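Local coordinates for unknown (Klebsiella pneumoniae, PDB 2A2L), which is of unknown function but belongs to the HbpS-like family, named for haem-degrading proteins, and may share a haem-related role, at residues 10-15 with 115-120; 64-69 with 100-105; 34-39 with 49-54; 22-27 with 135-140. One frame throughout, in Å; residues are numbered along the deposited sequence.

Contact 1. Residues 10-15 with 115-120; sequences QTITLA and QVIGAV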
loop_
_atom_site.group_PDB
_atom_site.type_symbol
_atom_site.label_atom_id
_atom_site.label_comp_id
_atom_site.label_asym_id
_atom_site.label_seq_id
_atom_site.Cartn_x
_atom_site.Cartn_y
_atom_site.Cartn_z
ATOM N N GLN A 10 -30.860 -7.583 8.971
ATOM C CA GLN A 10 -30.731 -6.646 10.061
ATOM C C GLN A 10 -29.290 -6.150 10.250
ATOM O O GLN A 10 -28.345 -6.929 10.228
ATOM C CB GLN A 10 -31.243 -7.298 11.334
ATOM C CG GLN A 10 -31.924 -6.329 12.263
ATOM C CD GLN A 10 -33.414 -6.209 12.026
ATOM O OE1 GLN A 10 -34.058 -5.276 12.526
ATOM N NE2 GLN A 10 -33.975 -7.151 11.262
ATOM N N THR A 11 -29.154 -4.837 10.411
ATOM C CA THR A 11 -27.895 -4.192 10.731
ATOM C C THR A 11 -27.972 -3.546 12.132
ATOM O O THR A 11 -29.019 -3.043 12.537
ATOM C CB THR A 11 -27.481 -3.178 9.607
ATOM O OG1 THR A 11 -26.101 -2.786 9.757
ATOM C CG2 THR A 11 -28.381 -1.938 9.580
ATOM N N ILE A 12 -26.880 -3.586 12.882
ATOM C CA ILE A 12 -26.804 -2.825 14.136
ATOM C C ILE A 12 -26.702 -1.313 13.837
ATOM O O ILE A 12 -26.315 -0.907 12.731
ATOM C CB ILE A 12 -25.669 -3.357 15.105
ATOM C CG1 ILE A 12 -25.841 -2.810 16.534
ATOM C CG2 ILE A 12 -24.271 -3.084 14.560
ATOM C CD1 ILE A 12 -25.102 -3.590 17.643
ATOM N N THR A 13 -27.076 -0.501 14.821
ATOM C CA THR A 13 -27.202 0.934 14.664
ATOM C C THR A 13 -26.138 1.676 15.476
ATOM O O THR A 13 -25.478 1.104 16.347
ATOM C CB THR A 13 -28.594 1.425 15.140
ATOM O OG1 THR A 13 -28.801 1.026 16.506
ATOM C CG2 THR A 13 -29.716 0.864 14.239
ATOM N N LEU A 14 -25.985 2.956 15.181
ATOM C CA LEU A 14 -25.193 3.835 15.997
ATOM C C LEU A 14 -25.763 3.932 17.423
ATOM O O LEU A 14 -25.026 3.858 18.404
ATOM C CB LEU A 14 -25.123 5.211 15.336
ATOM C CG LEU A 14 -24.430 6.328 16.105
ATOM C CD1 LEU A 14 -23.033 5.898 16.518
ATOM C CD2 LEU A 14 -24.384 7.572 15.239
ATOM N N ALA A 15 -27.072 4.092 17.533
ATOM C CA ALA A 15 -27.725 4.111 18.835
ATOM C C ALA A 15 -27.164 3.031 19.756
ATOM O O ALA A 15 -26.603 3.343 20.806
ATOM C CB ALA A 15 -29.225 3.934 18.658
ATOM N N GLN A 115 -28.751 -14.335 13.402
ATOM C CA GLN A 115 -28.252 -13.516 12.314
ATOM C C GLN A 115 -27.182 -12.593 12.855
ATOM O O GLN A 115 -27.290 -12.095 13.984
ATOM C CB GLN A 115 -29.386 -12.668 11.759
ATOM C CG GLN A 115 -29.198 -12.181 10.331
ATOM C CD GLN A 115 -30.148 -11.050 10.016
ATOM O OE1 GLN A 115 -29.915 -10.267 9.104
ATOM N NE2 GLN A 115 -31.224 -10.948 10.791
ATOM N N VAL A 116 -26.159 -12.353 12.041
ATOM C CA VAL A 116 -25.032 -11.511 12.436
ATOM C C VAL A 116 -25.260 -10.092 11.918
ATOM O O VAL A 116 -25.236 -9.834 10.718
ATOM C CB VAL A 116 -23.698 -12.120 11.931
ATOM C CG1 VAL A 116 -22.560 -11.100 11.901
ATOM C CG2 VAL A 116 -23.326 -13.318 12.768
ATOM N N ILE A 117 -25.507 -9.169 12.828
ATOM C CA ILE A 117 -25.976 -7.850 12.427
ATOM C C ILE A 117 -24.843 -6.814 12.393
ATOM O O ILE A 117 -25.067 -5.617 12.147
ATOM C CB ILE A 117 -27.156 -7.371 13.316
ATOM C CG1 ILE A 117 -26.721 -7.203 14.772
ATOM C CG2 ILE A 117 -28.325 -8.343 13.227
ATOM C CD1 ILE A 117 -27.695 -6.409 15.588
ATOM N N GLY A 118 -23.626 -7.293 12.629
ATOM C CA GLY A 118 -22.500 -6.429 12.925
ATOM C C GLY A 118 -21.512 -7.162 13.798
ATOM O O GLY A 118 -21.630 -8.377 13.980
ATOM N N ALA A 119 -20.538 -6.426 14.331
ATOM C CA ALA A 119 -19.603 -6.967 15.309
ATOM C C ALA A 119 -18.934 -5.889 16.142
ATOM O O ALA A 119 -18.963 -4.707 15.789
ATOM C CB ALA A 119 -18.553 -7.778 14.621
ATOM N N VAL A 120 -18.327 -6.314 17.248
ATOM C CA VAL A 120 -17.582 -5.423 18.128
ATOM C C VAL A 120 -16.128 -5.878 18.206
ATOM O O VAL A 120 -15.798 -7.000 17.841
ATOM C CB VAL A 120 -18.219 -5.338 19.574
ATOM C CG1 VAL A 120 -19.708 -4.954 19.518
ATOM C CG2 VAL A 120 -18.049 -6.666 20.347
#

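Contact 2. Residues 64-69 with 100-105; sequences LNKAWS and RIIIFG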
loop_
_atom_site.group_PDB
_atom_site.type_symbol
_atom_site.label_atom_id
_atom_site.label_comp_id
_atom_site.label_asym_id
_atom_site.label_seq_id
_atom_site.Cartn_x
_atom_site.Cartn_y
_atom_site.Cartn_z
ATOM N N LEU A 64 -10.701 -1.962 15.561
ATOM C CA LEU A 64 -11.512 -1.985 14.318
ATOM C C LEU A 64 -11.448 -3.325 13.594
ATOM O O LEU A 64 -12.464 -3.934 13.286
ATOM C CB LEU A 64 -11.122 -0.842 13.368
ATOM C CG LEU A 64 -11.980 -0.652 12.110
ATOM C CD1 LEU A 64 -13.417 -0.311 12.483
ATOM C CD2 LEU A 64 -11.392 0.383 11.119
ATOM N N ASN A 65 -10.256 -3.821 13.340
ATOM C CA ASN A 65 -10.170 -5.056 12.560
ATOM C C ASN A 65 -10.648 -6.309 13.252
ATOM O O ASN A 65 -11.067 -7.247 12.591
ATOM C CB ASN A 65 -8.781 -5.240 11.995
ATOM C CG ASN A 65 -8.411 -4.128 11.088
ATOM O OD1 ASN A 65 -9.240 -3.649 10.289
ATOM N ND2 ASN A 65 -7.178 -3.677 11.205
ATOM N N LYS A 66 -10.587 -6.313 14.577
ATOM C CA LYS A 66 -11.231 -7.360 15.355
ATOM C C LYS A 66 -12.714 -7.341 15.100
ATOM O O LYS A 66 -13.304 -8.389 14.980
ATOM C CB LYS A 66 -10.953 -7.213 16.855
ATOM C CG LYS A 66 -9.536 -7.587 17.260
ATOM C CD LYS A 66 -9.264 -7.227 18.712
ATOM C CE LYS A 66 -8.066 -7.977 19.287
ATOM N NZ LYS A 66 -7.860 -7.555 20.707
ATOM N N ALA A 67 -13.314 -6.156 14.990
ATOM C CA ALA A 67 -14.756 -6.082 14.743
ATOM C C ALA A 67 -15.033 -6.583 13.327
ATOM O O ALA A 67 -15.892 -7.446 13.108
ATOM C CB ALA A 67 -15.297 -4.651 14.946
ATOM N N TRP A 68 -14.286 -6.044 12.370
ATOM C CA TRP A 68 -14.437 -6.435 10.983
ATOM C C TRP A 68 -14.171 -7.921 10.781
ATOM O O TRP A 68 -14.842 -8.549 9.962
ATOM C CB TRP A 68 -13.578 -5.567 10.066
ATOM C CG TRP A 68 -13.673 -5.958 8.623
ATOM C CD1 TRP A 68 -14.538 -5.453 7.679
ATOM C CD2 TRP A 68 -12.871 -6.933 7.952
ATOM N NE1 TRP A 68 -14.323 -6.061 6.471
ATOM C CE2 TRP A 68 -13.313 -6.982 6.608
ATOM C CE3 TRP A 68 -11.853 -7.808 8.365
ATOM C CZ2 TRP A 68 -12.756 -7.850 5.666
ATOM C CZ3 TRP A 68 -11.306 -8.681 7.427
ATOM C CH2 TRP A 68 -11.759 -8.690 6.089
ATOM N N SER A 69 -13.217 -8.480 11.529
ATOM C CA SER A 69 -12.949 -9.914 11.477
ATOM C C SER A 69 -14.078 -10.739 12.085
ATOM O O SER A 69 -14.522 -11.726 11.508
ATOM C CB SER A 69 -11.634 -10.245 12.182
ATOM O OG SER A 69 -10.518 -9.801 11.437
ATOM N N ARG A 100 -6.124 -7.727 7.722
ATOM C CA ARG A 100 -7.209 -7.206 8.565
ATOM C C ARG A 100 -7.744 -8.281 9.477
ATOM O O ARG A 100 -8.464 -7.969 10.436
ATOM C CB ARG A 100 -8.373 -6.659 7.727
ATOM C CG ARG A 100 -8.098 -5.336 7.036
ATOM C CD ARG A 100 -9.394 -4.680 6.568
ATOM N NE ARG A 100 -10.044 -3.976 7.666
ATOM C CZ ARG A 100 -11.256 -3.437 7.596
ATOM N NH1 ARG A 100 -11.944 -3.521 6.463
ATOM N NH2 ARG A 100 -11.769 -2.811 8.656
ATOM N N ILE A 101 -7.440 -9.543 9.165
ATOM C CA ILE A 101 -7.961 -10.649 9.976
ATOM C C ILE A 101 -7.200 -10.781 11.294
ATOM O O ILE A 101 -6.017 -11.109 11.302
ATOM C CB ILE A 101 -8.072 -12.005 9.229
ATOM C CG1 ILE A 101 -9.142 -11.916 8.138
ATOM C CG2 ILE A 101 -8.477 -13.111 10.205
ATOM C CD1 ILE A 101 -9.137 -13.081 7.174
ATOM N N ILE A 102 -7.879 -10.495 12.400
ATOM C CA ILE A 102 -7.245 -10.617 13.706
ATOM C C ILE A 102 -7.466 -11.988 14.290
ATOM O O ILE A 102 -8.519 -12.584 14.083
ATOM C CB ILE A 102 -7.656 -9.508 14.685
ATOM C CG1 ILE A 102 -7.535 -8.129 14.023
ATOM C CG2 ILE A 102 -6.759 -9.535 15.918
ATOM C CD1 ILE A 102 -6.114 -7.785 13.648
ATOM N N ILE A 103 -6.452 -12.513 14.977
ATOM C CA ILE A 103 -6.398 -13.944 15.280
ATOM C C ILE A 103 -6.177 -14.179 16.765
ATOM O O ILE A 103 -5.838 -15.281 17.186
ATOM C CB ILE A 103 -5.293 -14.688 14.454
ATOM C CG1 ILE A 103 -3.931 -14.007 14.622
ATOM C CG2 ILE A 103 -5.707 -14.795 12.997
ATOM C CD1 ILE A 103 -2.761 -14.843 14.213
ATOM N N PHE A 104 -6.359 -13.137 17.562
ATOM C CA PHE A 104 -6.466 -13.308 19.006
ATOM C C PHE A 104 -7.752 -12.662 19.489
ATOM O O PHE A 104 -8.308 -11.782 18.812
ATOM C CB PHE A 104 -5.229 -12.784 19.753
ATOM C CG PHE A 104 -4.662 -11.513 19.181
ATOM C CD1 PHE A 104 -5.100 -10.264 19.634
ATOM C CD2 PHE A 104 -3.696 -11.555 18.190
ATOM C CE1 PHE A 104 -4.582 -9.095 19.092
ATOM C CE2 PHE A 104 -3.184 -10.384 17.634
ATOM C CZ PHE A 104 -3.623 -9.152 18.095
ATOM N N GLY A 105 -8.228 -13.125 20.645
ATOM C CA GLY A 105 -9.514 -12.724 21.178
ATOM C C GLY A 105 -9.673 -11.223 21.306
ATOM O O GLY A 105 -8.684 -10.486 21.398
#

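Contact 3. Residues 34-39 with 49-54; sequences AVVFSV and IQRMDE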
loop_
_atom_site.group_PDB
_atom_site.type_symbol
_atom_site.label_atom_id
_atom_site.label_comp_id
_atom_site.label_asym_id
_atom_site.label_seq_id
_atom_site.Cartn_x
_atom_site.Cartn_y
_atom_site.Cartn_z
ATOM N N ALA A 34 -7.399 0.797 30.115
ATOM C CA ALA A 34 -7.828 1.711 29.060
ATOM C C ALA A 34 -7.820 1.026 27.697
ATOM O O ALA A 34 -6.781 0.559 27.227
ATOM C CB ALA A 34 -6.937 2.913 29.030
ATOM N N VAL A 35 -8.985 0.977 27.057
ATOM C CA VAL A 35 -9.108 0.284 25.779
ATOM C C VAL A 35 -9.630 1.144 24.631
ATOM O O VAL A 35 -10.298 2.144 24.859
ATOM C CB VAL A 35 -9.937 -1.006 25.903
ATOM C CG1 VAL A 35 -9.314 -1.954 26.930
ATOM C CG2 VAL A 35 -11.372 -0.700 26.227
ATOM N N VAL A 36 -9.336 0.731 23.394
ATOM C CA VAL A 36 -10.179 1.085 22.237
ATOM C C VAL A 36 -11.404 0.160 22.046
ATOM O O VAL A 36 -11.292 -1.050 22.184
ATOM C CB VAL A 36 -9.343 1.186 20.965
ATOM C CG1 VAL A 36 -10.089 1.946 19.841
ATOM C CG2 VAL A 36 -8.029 1.876 21.292
ATOM N N PHE A 37 -12.566 0.745 21.727
ATOM C CA PHE A 37 -13.779 -0.013 21.385
ATOM C C PHE A 37 -14.215 0.342 19.983
ATOM O O PHE A 37 -14.243 1.524 19.604
ATOM C CB PHE A 37 -14.929 0.311 22.343
ATOM C CG PHE A 37 -16.211 -0.476 22.081
ATOM C CD1 PHE A 37 -16.216 -1.886 22.139
ATOM C CD2 PHE A 37 -17.418 0.194 21.822
ATOM C CE1 PHE A 37 -17.396 -2.632 21.915
ATOM C CE2 PHE A 37 -18.627 -0.528 21.602
ATOM C CZ PHE A 37 -18.618 -1.947 21.654
ATOM N N SER A 38 -14.556 -0.681 19.209
ATOM C CA SER A 38 -15.071 -0.457 17.863
ATOM C C SER A 38 -16.311 -1.268 17.638
ATOM O O SER A 38 -16.471 -2.299 18.271
ATOM C CB SER A 38 -14.025 -0.766 16.821
ATOM O OG SER A 38 -12.850 -0.051 17.122
ATOM N N VAL A 39 -17.196 -0.760 16.772
ATOM C CA VAL A 39 -18.376 -1.480 16.298
ATOM C C VAL A 39 -18.509 -1.249 14.816
ATOM O O VAL A 39 -18.458 -0.115 14.354
ATOM C CB VAL A 39 -19.731 -0.996 16.937
ATOM C CG1 VAL A 39 -20.906 -1.892 16.447
ATOM C CG2 VAL A 39 -19.684 -1.009 18.449
ATOM N N ILE A 49 -15.626 4.087 16.417
ATOM C CA ILE A 49 -14.341 3.797 17.082
ATOM C C ILE A 49 -14.100 4.769 18.228
ATOM O O ILE A 49 -14.137 5.966 18.018
ATOM C CB ILE A 49 -13.163 3.941 16.114
ATOM C CG1 ILE A 49 -13.251 2.910 15.004
ATOM C CG2 ILE A 49 -11.818 3.887 16.859
ATOM C CD1 ILE A 49 -12.232 3.145 13.873
ATOM N N GLN A 50 -13.827 4.255 19.422
ATOM C CA GLN A 50 -13.653 5.089 20.604
ATOM C C GLN A 50 -12.454 4.703 21.466
ATOM O O GLN A 50 -12.395 3.588 21.996
ATOM C CB GLN A 50 -14.909 5.023 21.458
ATOM C CG GLN A 50 -14.811 5.818 22.716
ATOM C CD GLN A 50 -16.111 5.892 23.444
ATOM O OE1 GLN A 50 -17.008 6.624 23.030
ATOM N NE2 GLN A 50 -16.234 5.131 24.536
ATOM N N ARG A 51 -11.514 5.636 21.607
ATOM C CA ARG A 51 -10.254 5.373 22.293
ATOM C C ARG A 51 -10.131 6.112 23.637
ATOM O O ARG A 51 -10.123 7.341 23.694
ATOM C CB ARG A 51 -9.037 5.645 21.399
ATOM C CG ARG A 51 -7.713 5.389 22.127
ATOM C CD ARG A 51 -6.477 5.489 21.240
ATOM N NE ARG A 51 -6.000 6.872 21.089
ATOM C CZ ARG A 51 -5.296 7.544 22.000
ATOM N NH1 ARG A 51 -4.967 6.984 23.161
ATOM N NH2 ARG A 51 -4.910 8.789 21.749
ATOM N N MET A 52 -10.058 5.337 24.710
ATOM C CA MET A 52 -9.677 5.877 25.998
ATOM C C MET A 52 -8.291 6.533 25.967
ATOM O O MET A 52 -7.372 6.083 25.261
ATOM C CB MET A 52 -9.755 4.798 27.080
ATOM C CG MET A 52 -11.189 4.460 27.479
ATOM S SD MET A 52 -11.351 2.938 28.380
ATOM C CE MET A 52 -12.762 2.244 27.647
ATOM N N ASP A 53 -8.150 7.605 26.740
ATOM C CA ASP A 53 -7.058 8.539 26.549
ATOM C C ASP A 53 -5.709 7.939 26.946
ATOM O O ASP A 53 -4.669 8.418 26.496
ATOM C CB ASP A 53 -7.336 9.798 27.358
ATOM C CG ASP A 53 -8.622 10.500 26.923
ATOM O OD1 ASP A 53 -8.619 11.088 25.822
ATOM O OD2 ASP A 53 -9.619 10.461 27.681
ATOM N N GLU A 54 -5.753 6.907 27.789
ATOM C CA GLU A 54 -4.585 6.165 28.269
ATOM C C GLU A 54 -4.334 4.876 27.461
ATOM O O GLU A 54 -3.366 4.164 27.738
ATOM C CB GLU A 54 -4.813 5.722 29.730
ATOM C CG GLU A 54 -4.840 6.828 30.813
ATOM C CD GLU A 54 -3.683 7.795 30.698
ATOM O OE1 GLU A 54 -2.532 7.376 30.957
ATOM O OE2 GLU A 54 -3.928 8.973 30.347
HETATM O O HOH W 1 -13.450 2.506 24.475
#

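Contact 4. Residues 22-27 with 135-140; sequences AAVEKK and QCALDC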
loop_
_atom_site.group_PDB
_atom_site.type_symbol
_atom_site.label_atom_id
_atom_site.label_comp_id
_atom_site.label_asym_id
_atom_site.label_seq_id
_atom_site.Cartn_x
_atom_site.Cartn_y
_atom_site.Cartn_z
ATOM N N ALA A 22 -20.513 2.744 26.305
ATOM C CA ALA A 22 -20.520 3.279 27.653
ATOM C C ALA A 22 -20.372 2.150 28.648
ATOM O O ALA A 22 -19.740 2.315 29.695
ATOM C CB ALA A 22 -21.785 4.076 27.924
ATOM N N ALA A 23 -20.954 1.004 28.310
ATOM C CA ALA A 23 -20.841 -0.201 29.112
ATOM C C ALA A 23 -19.367 -0.558 29.237
ATOM O O ALA A 23 -18.818 -0.586 30.343
ATOM C CB ALA A 23 -21.609 -1.347 28.452
ATOM N N VAL A 24 -18.746 -0.799 28.088
ATOM C CA VAL A 24 -17.321 -1.092 27.959
ATOM C C VAL A 24 -16.453 -0.086 28.711
ATOM O O VAL A 24 -15.551 -0.480 29.449
ATOM C CB VAL A 24 -16.927 -1.172 26.450
ATOM C CG1 VAL A 24 -15.416 -1.100 26.231
ATOM C CG2 VAL A 24 -17.488 -2.433 25.839
ATOM N N GLU A 25 -16.755 1.202 28.553
ATOM C CA GLU A 25 -15.986 2.257 29.190
ATOM C C GLU A 25 -16.099 2.212 30.711
ATOM O O GLU A 25 -15.215 2.673 31.441
ATOM C CB GLU A 25 -16.436 3.627 28.674
ATOM C CG GLU A 25 -15.360 4.713 28.725
ATOM C CD GLU A 25 -15.896 6.122 28.463
ATOM O OE1 GLU A 25 -17.054 6.274 28.005
ATOM O OE2 GLU A 25 -15.136 7.087 28.722
ATOM N N LYS A 26 -17.194 1.649 31.193
ATOM C CA LYS A 26 -17.458 1.641 32.617
ATOM C C LYS A 26 -16.867 0.386 33.215
ATOM O O LYS A 26 -16.366 0.403 34.337
ATOM C CB LYS A 26 -18.956 1.668 32.848
ATOM C CG LYS A 26 -19.392 2.344 34.116
ATOM C CD LYS A 26 -20.859 2.000 34.390
ATOM C CE LYS A 26 -21.038 1.349 35.754
ATOM N NZ LYS A 26 -22.426 0.843 35.948
ATOM N N LYS A 27 -16.930 -0.702 32.463
ATOM C CA LYS A 27 -16.320 -1.951 32.894
ATOM C C LYS A 27 -14.797 -1.896 32.842
ATOM O O LYS A 27 -14.124 -2.388 33.744
ATOM C CB LYS A 27 -16.823 -3.118 32.050
ATOM C CG LYS A 27 -16.323 -4.490 32.506
ATOM C CD LYS A 27 -17.016 -4.955 33.763
ATOM C CE LYS A 27 -16.219 -6.055 34.432
ATOM N NZ LYS A 27 -16.562 -6.144 35.885
ATOM N N GLN A 135 -17.657 -9.255 25.317
ATOM C CA GLN A 135 -18.893 -9.916 25.778
ATOM C C GLN A 135 -19.770 -8.969 26.597
ATOM O O GLN A 135 -20.974 -8.956 26.457
ATOM C CB GLN A 135 -18.576 -11.175 26.595
ATOM C CG GLN A 135 -19.766 -12.139 26.794
ATOM C CD GLN A 135 -20.396 -12.658 25.479
ATOM O OE1 GLN A 135 -21.617 -12.557 25.268
ATOM N NE2 GLN A 135 -19.564 -13.225 24.606
ATOM N N CYS A 136 -19.122 -8.177 27.438
ATOM C CA CYS A 136 -19.712 -7.088 28.179
ATOM C C CYS A 136 -20.532 -6.145 27.302
ATOM O O CYS A 136 -21.620 -5.759 27.681
ATOM C CB CYS A 136 -18.569 -6.345 28.867
ATOM S SG CYS A 136 -18.892 -4.699 29.544
ATOM N N ALA A 137 -20.005 -5.783 26.136
ATOM C CA ALA A 137 -20.753 -5.018 25.131
ATOM C C ALA A 137 -21.987 -5.774 24.617
ATOM O O ALA A 137 -23.074 -5.202 24.529
ATOM C CB ALA A 137 -19.848 -4.635 23.967
ATOM N N LEU A 138 -21.817 -7.052 24.283
ATOM C CA LEU A 138 -22.913 -7.902 23.818
ATOM C C LEU A 138 -24.021 -8.015 24.874
ATOM O O LEU A 138 -25.198 -7.861 24.572
ATOM C CB LEU A 138 -22.381 -9.289 23.428
ATOM C CG LEU A 138 -21.262 -9.376 22.372
ATOM C CD1 LEU A 138 -21.267 -10.723 21.733
ATOM C CD2 LEU A 138 -21.399 -8.337 21.280
ATOM N N ASP A 139 -23.625 -8.241 26.119
ATOM C CA ASP A 139 -24.546 -8.301 27.246
ATOM C C ASP A 139 -25.337 -7.007 27.458
ATOM O O ASP A 139 -26.487 -7.048 27.930
ATOM C CB ASP A 139 -23.776 -8.634 28.525
ATOM C CG ASP A 139 -23.594 -10.114 28.722
ATOM O OD1 ASP A 139 -24.300 -10.891 28.047
ATOM O OD2 ASP A 139 -22.749 -10.502 29.565
ATOM N N CYS A 140 -24.715 -5.869 27.138
ATOM C CA CYS A 140 -25.413 -4.582 27.129
ATOM C C CYS A 140 -26.421 -4.571 25.981
ATOM O O CYS A 140 -27.596 -4.221 26.173
ATOM C CB CYS A 140 -24.407 -3.419 27.019
ATOM S SG CYS A 140 -25.045 -1.765 26.510
#

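Contact 1. Residues 10-15 with 115-120
I12 and I117 join the N-terminal strand 6-12 to the start of strand 116-123 of the central sheet. The two short strands run nearly parallel, with 21° between their directions. Two hydrogen bonds tie them, and both donors belong to strand 6-12. The N of I12 donates to the O of I117 at 2.8 Å. The N of Q10 donates to the side-chain oxygen OE1 of Q115, also at 2.8 Å. In Q115, CG is anti to the backbone N (chi1 -157°) and the chain runs on extended, which carries OE1 to the N of Q10. Its NE2 then lies 3.7 Å from CB of Q10.

The I117 side chain lies against Q10 and I12. Its CG1 is wedged between its own N and carbonyl carbon (chi1 63°). CG2 lies 3.3 Å from the O of Q10 and also near its CB, while CD1 meets I12 CB at 3.7 Å. The two isoleucine side chains cross at about a right angle. The CG2 branch of I12 lies 4.1 Å from CA of G118, where no side chain intervenes. I117 and G118 both bond through their backbones to V110, consistent with a beta bulge.

F141 of helix 127-143 touches both isoleucines. Strand 6-12 also pairs with a strand of the second subunit, antiparallel, through Q10 and T11. T13 then caps the next helix at A16.

The Q115 amide oxygen accepts where a backbone carbonyl would in a longer pairing. The alignment rests on one main-chain bond, one side-chain bond and the isoleucine pair.

Contact 2. Residues 64-69 with 100-105
R100 meets N65 and W68 at once. Its NE reaches OD1 of N65 at 2.8 Å and its NH2 reaches the same oxygen at 3.1 Å, a side-on grip by two nitrogens. The oxygen lies in the guanidinium plane, but the amide is turned 77° against that plane. One face of the guanidinium lies flat on the indole of W68, with centres 3.8 Å apart and planes at 18°. This is a cation-pi stack over the five-membered ring. W68 holds CG anti to its backbone N (chi1 178°), which puts the indole face against the guanidinium. CB of R100 lies over the rim of the six-membered ring, 3.6 Å from W68 CZ3.

At S69, next to W68 and one turn on from N65, OG accepts from the N of I102 at 2.9 Å. The side chain of I102 packs on the stem of K66, with CG2 3.6 Å from K66 CG. K66 is extended beyond that point, and its NZ donates to the O of G105 at 3.1 Å.

Further out, the same NZ bonds to V122 O and forms a salt bridge with D130. S58 of the fifth subunit packs on W68 and I101, and T96 of the fourth packs on I102.

The loop 100-105 is thus fixed to helix 59-72 at three polar points. Both cationic groups are met by oxygens, and the indole face would further favour the charge of R100.

Contact 3. Residues 34-39 with 49-54
F37 faces Q50 across the hairpin, yet their flat groups do not stack. The ring of F37 leads away; of its side chain, CB comes nearest, 4.2 Å from the O of Q50. V24, A137 and V120 pack round that ring. The Q50 amide bonds through OE1 to Q18 of the third subunit. The guanidinium of R51 also leaves the pair, for D41 and T46 of the third subunit.

F37 and Q50 are a hydrogen-bonded antiparallel pair. The N of F37 donates to the O of Q50 at 2.9 Å, and the N of Q50 returns a bond to the O of F37 at 2.8 Å. V36 with R51, and S38 with I49, are the non-hydrogen-bonded pairs on the other face. There V36 CG2 packs on R51 CG at 3.6 Å and V36 CG1 meets I49 CG2 at 4.0 Å. OG of S38 touches I49 and bonds to S63.

Past the strand ends, M52 N still donates to V35 O at 3.2 Å, from well above the carbonyl plane. The M52 chain bends at chi3 (-138°), which turns CE onto V35 CG2. Its SD takes a weak bond from the N of V35 at 3.3 Å. A34 CB packs on E54 CB at 3.6 Å and on M52 CB. A water donates to both V35 O and Q50 O, so each carbonyl has two donors.

The hairpin lies between helices. V36 and I49 face helix 59-72, while F37 and Q50 face helix 14-30. Strand 36-41 continues the sheet to 116-123, and I49 and Q50 extend it into a strand of the third subunit.

Contact 4. Residues 22-27 with 135-140
The helical segments 22-27 and 135-140 cross at 133°, with their axes 8.7 Å apart at the closest point and V24 nearest A137. No hydrogen bond links them. Mostly small side chains make the contact.

C136 holds its SG anti to the backbone N (chi1 165°), which sends the sulfur across to the other helix. It lands beside K27, 3.6 Å from K27 CB and 3.9 Å from CG. The backbone of A23 and V24 is also near: the sulfur is 4.2 Å from the N of V24. So one thiol rests against a single turn of helix 22-27.

One turn further on, C140 meets A23. CB of C140 lies 3.8 Å from CB of A23, and the C140 sulfur is 4.0 Å from the same methyl. On the sheet side, V24 CG2 touches A137 CB at 3.7 Å.

The two helices, 14-30 and 127-143, lie together on one face of the antiparallel sheet. Helix 59-72 lies on the opposite face. Two helices on one side and one on the other thus sandwich the sheet of this HbpS-like family member. F37 of strand 36-41 touches both V24 and A137, and so packs where the two helices meet.

K27 contributes only the base of its chain here. The chain bends at chi2 (74°), and its NZ forms a salt bridge with E30 of its own helix. The K27 side chain also touches L132 and L133.

Contacts 2 and 3 are buried, whereas contacts 1 and 4 are partly buried. Contact 3 lies within the sheet. Contact 1 ties the N-terminal strand 6-12 to the start of 116-123, the sheet strand next to 36-41. Segment 10-15 runs into helix 14-30, which contact 4 packs against 127-143. Contacts 2 and 4 lie on opposite faces of the sheet and do not touch. F37 of contact 3 lies against V24 and A137 of contact 4, and L64 of contact 2 touches I49. The chemistry differs: backbone bonds dominate contact 3, charged and aromatic groups contact 2, and small apolar side chains contact 4. Contact 1 combines one backbone bond, one side-chain amide bond and isoleucine packing.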